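Local coordinates for protein peptidoglycan D,D-transpeptidase PbpA (PDB 3UN7) that probably cross-links the peptides of the mycobacterial cell wall as a penicillin-binding D,D-transpeptidase, and probably helps to regulate cell length, at residues A135-S139 and T140-L144; A166-W169 and Q170-G173; P241-S244 and L245-F249. One frame throughout, in Å; residues are numbered along the deposited sequence.

All three contacts are local and fall within the transpeptidase region, yet they hold different elements. Interaction 1 is largely buried, its centre about 11 Å from the centre of the chain, and closes the hairpin of two strands of the five-stranded sheet; backbone bonds and a glutamate-threonine pair carry it. Interaction 2 lies at the surface, its centre about 34 Å from that of interaction 1, and runs along one surface helix, where an arginine folds back over the preceding turn. Interaction 3, partly buried, joins a short strand to a helix through a serine cap. Interactions 2 and 3 are on opposite sides of the chain's centre, their centres about 52 Å apart.

Interaction 1. Residues A135-S139 and T140-L144; sequences ALEPS and TGKIL
E137 reaches across the turn to T140, its OE1 accepting a hydrogen bond of 2.6 Å from T140 OG1 through the lone pair that points away from the other carboxylate oxygen. The glutamate chain is extended, with CG anti to the backbone N (chi1 -178°), and this length lets its end cross the short threonine obliquely. T140 suits its place because the hydroxyl works twice: OG1 also accepts from K142 N at 3.2 Å, an ST turn. The backbone carbonyl of E137 is gripped by two donors, with G141 N at 2.8 Å from E137 O and T140 N well above the carbonyl plane. G141 has a positive phi (85°), which glycine adopts readily because it has no CB.

Beyond the turn the backbones pair, E137 N donating to K142 O at 2.9 Å and L144 N to A135 O at 2.7 Å. L144 also lays CD1 3.9 Å from E137 CB, its branched end covering the glutamate's aliphatic base. L136 and I143 lie side by side on one face of the sheet, CD2 of L136 being 3.6 Å from CG1 of I143; L136 also packs on helix 317-328. This is an antiparallel beta hairpin, joining strands 131-136 and 143-149 of the five-stranded sheet of the penicillin-binding transpeptidase fold.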
loop_
_atom_site.group_PDB
_atom_site.type_symbol
_atom_site.label_atom_id
_atom_site.label_comp_id
_atom_site.label_asym_id
_atom_site.label_seq_id
_atom_site.Cartn_x
_atom_site.Cartn_y
_atom_site.Cartn_z
ATOM N N ALA A 135 -4.375 2.900 -2.682
ATOM C CA ALA A 135 -5.741 3.251 -2.369
ATOM C C ALA A 135 -6.616 2.019 -2.571
ATOM O O ALA A 135 -6.492 1.291 -3.561
ATOM C CB ALA A 135 -6.227 4.436 -3.223
ATOM N N LEU A 136 -7.481 1.785 -1.597
ATOM C CA LEU A 136 -8.354 0.616 -1.586
ATOM C C LEU A 136 -9.774 1.084 -1.370
ATOM O O LEU A 136 -10.013 2.112 -0.723
ATOM C CB LEU A 136 -7.973 -0.343 -0.445
ATOM C CG LEU A 136 -6.554 -0.937 -0.414
ATOM C CD1 LEU A 136 -6.376 -1.826 0.813
ATOM C CD2 LEU A 136 -6.259 -1.745 -1.697
ATOM N N GLU A 137 -10.720 0.332 -1.908
ATOM C CA GLU A 137 -12.133 0.559 -1.606
ATOM C C GLU A 137 -12.496 -0.393 -0.481
ATOM O O GLU A 137 -12.516 -1.601 -0.700
ATOM C CB GLU A 137 -12.982 0.249 -2.835
ATOM C CG GLU A 137 -14.472 0.513 -2.636
ATOM C CD GLU A 137 -15.192 0.504 -3.959
ATOM O OE1 GLU A 137 -15.370 -0.586 -4.526
ATOM O OE2 GLU A 137 -15.560 1.590 -4.445
ATOM N N PRO A 138 -12.788 0.138 0.725
ATOM C CA PRO A 138 -12.881 -0.752 1.875
ATOM C C PRO A 138 -14.002 -1.799 1.830
ATOM O O PRO A 138 -13.794 -2.901 2.328
ATOM C CB PRO A 138 -13.019 0.215 3.063
ATOM C CG PRO A 138 -12.494 1.541 2.548
ATOM C CD PRO A 138 -12.993 1.545 1.127
ATOM N N SER A 139 -15.141 -1.476 1.203
ATOM C CA SER A 139 -16.291 -2.373 1.167
ATOM C C SER A 139 -16.147 -3.508 0.146
ATOM O O SER A 139 -16.899 -4.484 0.185
ATOM C CB SER A 139 -17.573 -1.583 0.876
ATOM O OG SER A 139 -17.536 -1.000 -0.417
ATOM N N THR A 140 -15.192 -3.383 -0.772
ATOM C CA THR A 140 -15.049 -4.372 -1.828
ATOM C C THR A 140 -13.677 -5.001 -1.904
ATOM O O THR A 140 -13.566 -6.128 -2.367
ATOM C CB THR A 140 -15.350 -3.775 -3.217
ATOM O OG1 THR A 140 -14.412 -2.727 -3.476
ATOM C CG2 THR A 140 -16.761 -3.234 -3.289
ATOM N N GLY A 141 -12.637 -4.281 -1.470
ATOM C CA GLY A 141 -11.256 -4.711 -1.722
ATOM C C GLY A 141 -10.645 -4.311 -3.063
ATOM O O GLY A 141 -9.503 -4.672 -3.368
ATOM N N LYS A 142 -11.384 -3.563 -3.878
ATOM C CA LYS A 142 -10.829 -3.034 -5.116
ATOM C C LYS A 142 -9.585 -2.227 -4.851
ATOM O O LYS A 142 -9.582 -1.382 -3.949
ATOM C CB LYS A 142 -11.819 -2.118 -5.824
ATOM C CG LYS A 142 -12.835 -2.820 -6.637
ATOM C CD LYS A 142 -13.563 -1.800 -7.492
ATOM C CE LYS A 142 -14.977 -2.247 -7.749
ATOM N NZ LYS A 142 -15.717 -1.278 -8.613
ATOM N N ILE A 143 -8.533 -2.485 -5.632
ATOM C CA ILE A 143 -7.288 -1.695 -5.542
ATOM C C ILE A 143 -7.480 -0.544 -6.522
ATOM O O ILE A 143 -7.562 -0.758 -7.729
ATOM C CB ILE A 143 -6.007 -2.555 -5.835
ATOM C CG1 ILE A 143 -5.778 -3.576 -4.701
ATOM C CG2 ILE A 143 -4.756 -1.669 -6.012
ATOM C CD1 ILE A 143 -4.734 -4.648 -5.033
ATOM N N LEU A 144 -7.612 0.666 -5.983
ATOM C CA LEU A 144 -7.960 1.847 -6.775
ATOM C C LEU A 144 -6.718 2.615 -7.233
ATOM O O LEU A 144 -6.761 3.362 -8.205
ATOM C CB LEU A 144 -8.909 2.766 -5.982
ATOM C CG LEU A 144 -10.190 2.146 -5.407
ATOM C CD1 LEU A 144 -10.898 3.123 -4.450
ATOM C CD2 LEU A 144 -11.148 1.719 -6.509
#

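Interaction 2. Residues A166-W169 and Q170-G173; sequences AQAW and QRLG
Q167 O accepts a nearly straight hydrogen bond from R171 N, 2.9 Å long with an N-H...O angle of 172°, one of four successive i to i+4 bonds in this part of the helix. The arginine side chain then turns back toward the earlier residues. Its CG stands anti to the carbonyl carbon (chi1 -72°) and the chain bends at chi3 (-107°), which brings the guanidinium back over the backbone of the preceding turn. One face of that flat group meets Q167 C and A168 N, both offset toward its rim. NH2 is 3.4 Å from A168 N, but both are donors and this is packing, without a hydrogen bond; NH2 also lies 3.7 Å from Q167 CB. The long, flexible arginine is well suited to an exposed position, where its aliphatic part can follow the helix while the charged end remains near the surface.

L172 follows the same backbone pattern, its N bonding to A168 O at 2.9 Å, and its CG comes within 3.2 Å of that same oxygen. A168 is small and buried, as befits the side of the helix that meets another element. At the end of the segment G173 N bonds to W169 O at 2.9 Å, continuing the series.

Helix 162-174 packs against the short helix 154-157, where A168 touches L156 and L157, R171 touches L156, and W169 touches L157. The tryptophan also stacks on the ring of Y66 and touches F61, while L172 meets L180, so the helix rests on helix 154-157 and on loops from two parts of the chain.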
loop_
_atom_site.group_PDB
_atom_site.type_symbol
_atom_site.label_atom_id
_atom_site.label_comp_id
_atom_site.label_asym_id
_atom_site.label_seq_id
_atom_site.Cartn_x
_atom_site.Cartn_y
_atom_site.Cartn_z
ATOM N N ALA A 166 18.612 -4.102 -23.689
ATOM C CA ALA A 166 19.746 -4.456 -22.814
ATOM C C ALA A 166 20.314 -3.274 -22.029
ATOM O O ALA A 166 20.680 -3.416 -20.856
ATOM C CB ALA A 166 20.847 -5.162 -23.609
ATOM N N GLN A 167 20.394 -2.109 -22.679
ATOM C CA GLN A 167 20.898 -0.901 -22.029
ATOM C C GLN A 167 19.938 -0.390 -20.962
ATOM O O GLN A 167 20.366 -0.073 -19.856
ATOM C CB GLN A 167 21.233 0.188 -23.050
ATOM C CG GLN A 167 22.643 0.057 -23.618
ATOM C CD GLN A 167 22.861 0.868 -24.889
ATOM O OE1 GLN A 167 22.007 1.670 -25.287
ATOM N NE2 GLN A 167 24.008 0.650 -25.543
ATOM N N ALA A 168 18.640 -0.346 -21.279
ATOM C CA ALA A 168 17.616 -0.018 -20.274
ATOM C C ALA A 168 17.674 -0.973 -19.089
ATOM O O ALA A 168 17.598 -0.550 -17.935
ATOM C CB ALA A 168 16.217 -0.024 -20.886
ATOM N N TRP A 169 17.801 -2.263 -19.388
ATOM C CA TRP A 169 17.873 -3.291 -18.361
ATOM C C TRP A 169 19.046 -3.047 -17.397
ATOM O O TRP A 169 18.875 -3.109 -16.180
ATOM C CB TRP A 169 17.984 -4.672 -19.008
ATOM C CG TRP A 169 17.884 -5.802 -18.041
ATOM C CD1 TRP A 169 18.897 -6.628 -17.628
ATOM C CD2 TRP A 169 16.710 -6.225 -17.342
ATOM N NE1 TRP A 169 18.414 -7.546 -16.724
ATOM C CE2 TRP A 169 17.075 -7.319 -16.532
ATOM C CE3 TRP A 169 15.378 -5.785 -17.326
ATOM C CZ2 TRP A 169 16.155 -7.987 -15.718
ATOM C CZ3 TRP A 169 14.469 -6.443 -16.508
ATOM C CH2 TRP A 169 14.859 -7.535 -15.723
ATOM N N GLN A 170 20.212 -2.738 -17.958
ATOM C CA GLN A 170 21.441 -2.493 -17.190
ATOM C C GLN A 170 21.358 -1.195 -16.378
ATOM O O GLN A 170 21.719 -1.180 -15.190
ATOM C CB GLN A 170 22.648 -2.504 -18.144
ATOM C CG GLN A 170 23.973 -2.016 -17.563
ATOM C CD GLN A 170 24.404 -0.682 -18.157
ATOM O OE1 GLN A 170 23.569 0.139 -18.560
ATOM N NE2 GLN A 170 25.710 -0.463 -18.225
ATOM N N ARG A 171 20.868 -0.122 -17.008
ATOM C CA ARG A 171 20.625 1.153 -16.316
ATOM C C ARG A 171 19.678 0.990 -15.118
ATOM O O ARG A 171 19.957 1.493 -14.037
ATOM C CB ARG A 171 20.066 2.215 -17.280
ATOM C CG ARG A 171 21.062 2.784 -18.304
ATOM C CD ARG A 171 20.389 3.841 -19.203
ATOM N NE ARG A 171 20.131 3.381 -20.580
ATOM C CZ ARG A 171 18.927 3.288 -21.146
ATOM N NH1 ARG A 171 17.830 3.610 -20.467
ATOM N NH2 ARG A 171 18.816 2.870 -22.404
ATOM N N LEU A 172 18.569 0.282 -15.311
ATOM C CA LEU A 172 17.571 0.095 -14.254
ATOM C C LEU A 172 18.101 -0.800 -13.135
ATOM O O LEU A 172 17.870 -0.542 -11.949
ATOM C CB LEU A 172 16.256 -0.472 -14.833
ATOM C CG LEU A 172 15.467 0.443 -15.790
ATOM C CD1 LEU A 172 14.311 -0.275 -16.503
ATOM C CD2 LEU A 172 14.966 1.699 -15.090
ATOM N N GLY A 173 18.833 -1.838 -13.519
ATOM C CA GLY A 173 19.424 -2.765 -12.563
ATOM C C GLY A 173 20.488 -2.144 -11.679
ATOM O O GLY A 173 20.634 -2.519 -10.509
#

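Interaction 3. Residues P241-S244 and L245-F249; sequences PTVS and LREAF
S244 OG accepts a fairly straight hydrogen bond of 2.9 Å from E247 N. The serine's first torsion (chi1 71°) sets OG between its own backbone N and carbonyl carbon, where it can turn in toward the first turn of the helix. Serine suits this place because its short side chain brings an acceptor to an amide that has no earlier helical carbonyl to meet. S244 O takes the helix's first i+4 to i bond, from A248 N at 2.9 Å, almost in line with the C=O bond.

E247 lies across V243 at about a right angle. With CG anti to the backbone N (chi1 -166°) and the chain extended beyond it, the glutamate carries its carboxylate to the valine, OE1 coming within 3.1 Å of V243 CG1, a close van der Waals contact and not a polar bond. The other valine branch, CG2, faces the methyl of A248 at 4.1 Å. Branched V243 can thus meet both with separate methyls, while small A248 packs on F257 of helix 254-264.

The side chain of A248 lies about 11 Å from that of S193, probably the acyl-ester serine. Strand 242-244, paired with strand 213-215, leads without a break into helix 245-251, whose segment 245-249 lies at about a right angle to it; the serine N-cap is the motif that starts the helix.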
loop_
_atom_site.group_PDB
_atom_site.type_symbol
_atom_site.label_atom_id
_atom_site.label_comp_id
_atom_site.label_asym_id
_atom_site.label_seq_id
_atom_site.Cartn_x
_atom_site.Cartn_y
_atom_site.Cartn_z
ATOM N N PRO A 241 1.190 13.880 35.053
ATOM C CA PRO A 241 1.935 12.610 35.191
ATOM C C PRO A 241 1.505 11.528 34.190
ATOM O O PRO A 241 2.345 10.781 33.688
ATOM C CB PRO A 241 1.611 12.165 36.623
ATOM C CG PRO A 241 1.284 13.446 37.351
ATOM C CD PRO A 241 0.602 14.319 36.333
ATOM N N THR A 242 0.204 11.448 33.910
ATOM C CA THR A 242 -0.338 10.436 32.995
ATOM C C THR A 242 -1.275 11.068 31.969
ATOM O O THR A 242 -1.659 12.228 32.116
ATOM C CB THR A 242 -1.088 9.337 33.769
ATOM O OG1 THR A 242 -2.193 9.919 34.465
ATOM C CG2 THR A 242 -0.156 8.644 34.785
ATOM N N VAL A 243 -1.623 10.313 30.921
ATOM C CA VAL A 243 -2.651 10.731 29.961
ATOM C C VAL A 243 -3.528 9.531 29.617
ATOM O O VAL A 243 -3.106 8.385 29.772
ATOM C CB VAL A 243 -2.067 11.312 28.638
ATOM C CG1 VAL A 243 -1.435 12.710 28.864
ATOM C CG2 VAL A 243 -1.085 10.347 28.003
ATOM N N SER A 244 -4.743 9.808 29.155
ATOM C CA SER A 244 -5.645 8.758 28.708
ATOM C C SER A 244 -5.075 8.072 27.469
ATOM O O SER A 244 -4.345 8.689 26.691
ATOM C CB SER A 244 -7.021 9.343 28.389
ATOM O OG SER A 244 -6.978 10.127 27.201
ATOM N N LEU A 245 -5.412 6.796 27.293
ATOM C CA LEU A 245 -5.099 6.067 26.069
ATOM C C LEU A 245 -5.529 6.882 24.841
ATOM O O LEU A 245 -4.757 7.012 23.903
ATOM C CB LEU A 245 -5.768 4.680 26.084
ATOM C CG LEU A 245 -5.431 3.610 25.032
ATOM C CD1 LEU A 245 -5.709 2.212 25.591
ATOM C CD2 LEU A 245 -6.227 3.833 23.778
ATOM N N ARG A 246 -6.736 7.445 24.849
ATOM C CA ARG A 246 -7.184 8.271 23.713
ATOM C C ARG A 246 -6.219 9.424 23.443
ATOM O O ARG A 246 -5.839 9.672 22.293
ATOM C CB ARG A 246 -8.618 8.803 23.902
ATOM C CG ARG A 246 -9.067 9.788 22.800
ATOM C CD ARG A 246 -9.259 11.239 23.311
ATOM N NE ARG A 246 -9.148 12.270 22.266
ATOM C CZ ARG A 246 -9.843 12.285 21.125
ATOM N NH1 ARG A 246 -10.709 11.315 20.837
ATOM N NH2 ARG A 246 -9.662 13.271 20.252
ATOM N N GLU A 247 -5.848 10.141 24.500
ATOM C CA GLU A 247 -4.938 11.262 24.353
ATOM C C GLU A 247 -3.586 10.808 23.782
ATOM O O GLU A 247 -3.079 11.423 22.846
ATOM C CB GLU A 247 -4.768 12.001 25.680
ATOM C CG GLU A 247 -4.101 13.357 25.538
ATOM C CD GLU A 247 -4.224 14.222 26.784
ATOM O OE1 GLU A 247 -4.168 13.680 27.912
ATOM O OE2 GLU A 247 -4.374 15.451 26.629
ATOM N N ALA A 248 -3.027 9.727 24.331
ATOM C CA ALA A 248 -1.755 9.177 23.846
ATOM C C ALA A 248 -1.835 8.797 22.367
ATOM O O ALA A 248 -0.884 9.019 21.605
ATOM C CB ALA A 248 -1.335 7.965 24.672
ATOM N N PHE A 249 -2.964 8.226 21.958
ATOM C CA PHE A 249 -3.133 7.846 20.555
ATOM C C PHE A 249 -3.125 9.069 19.643
ATOM O O PHE A 249 -2.380 9.111 18.667
ATOM C CB PHE A 249 -4.423 7.040 20.343
ATOM C CG PHE A 249 -4.567 6.480 18.958
ATOM C CD1 PHE A 249 -4.145 5.187 18.677
ATOM C CD2 PHE A 249 -5.117 7.250 17.925
ATOM C CE1 PHE A 249 -4.281 4.661 17.402
ATOM C CE2 PHE A 249 -5.241 6.734 16.634
ATOM C CZ PHE A 249 -4.824 5.438 16.379
#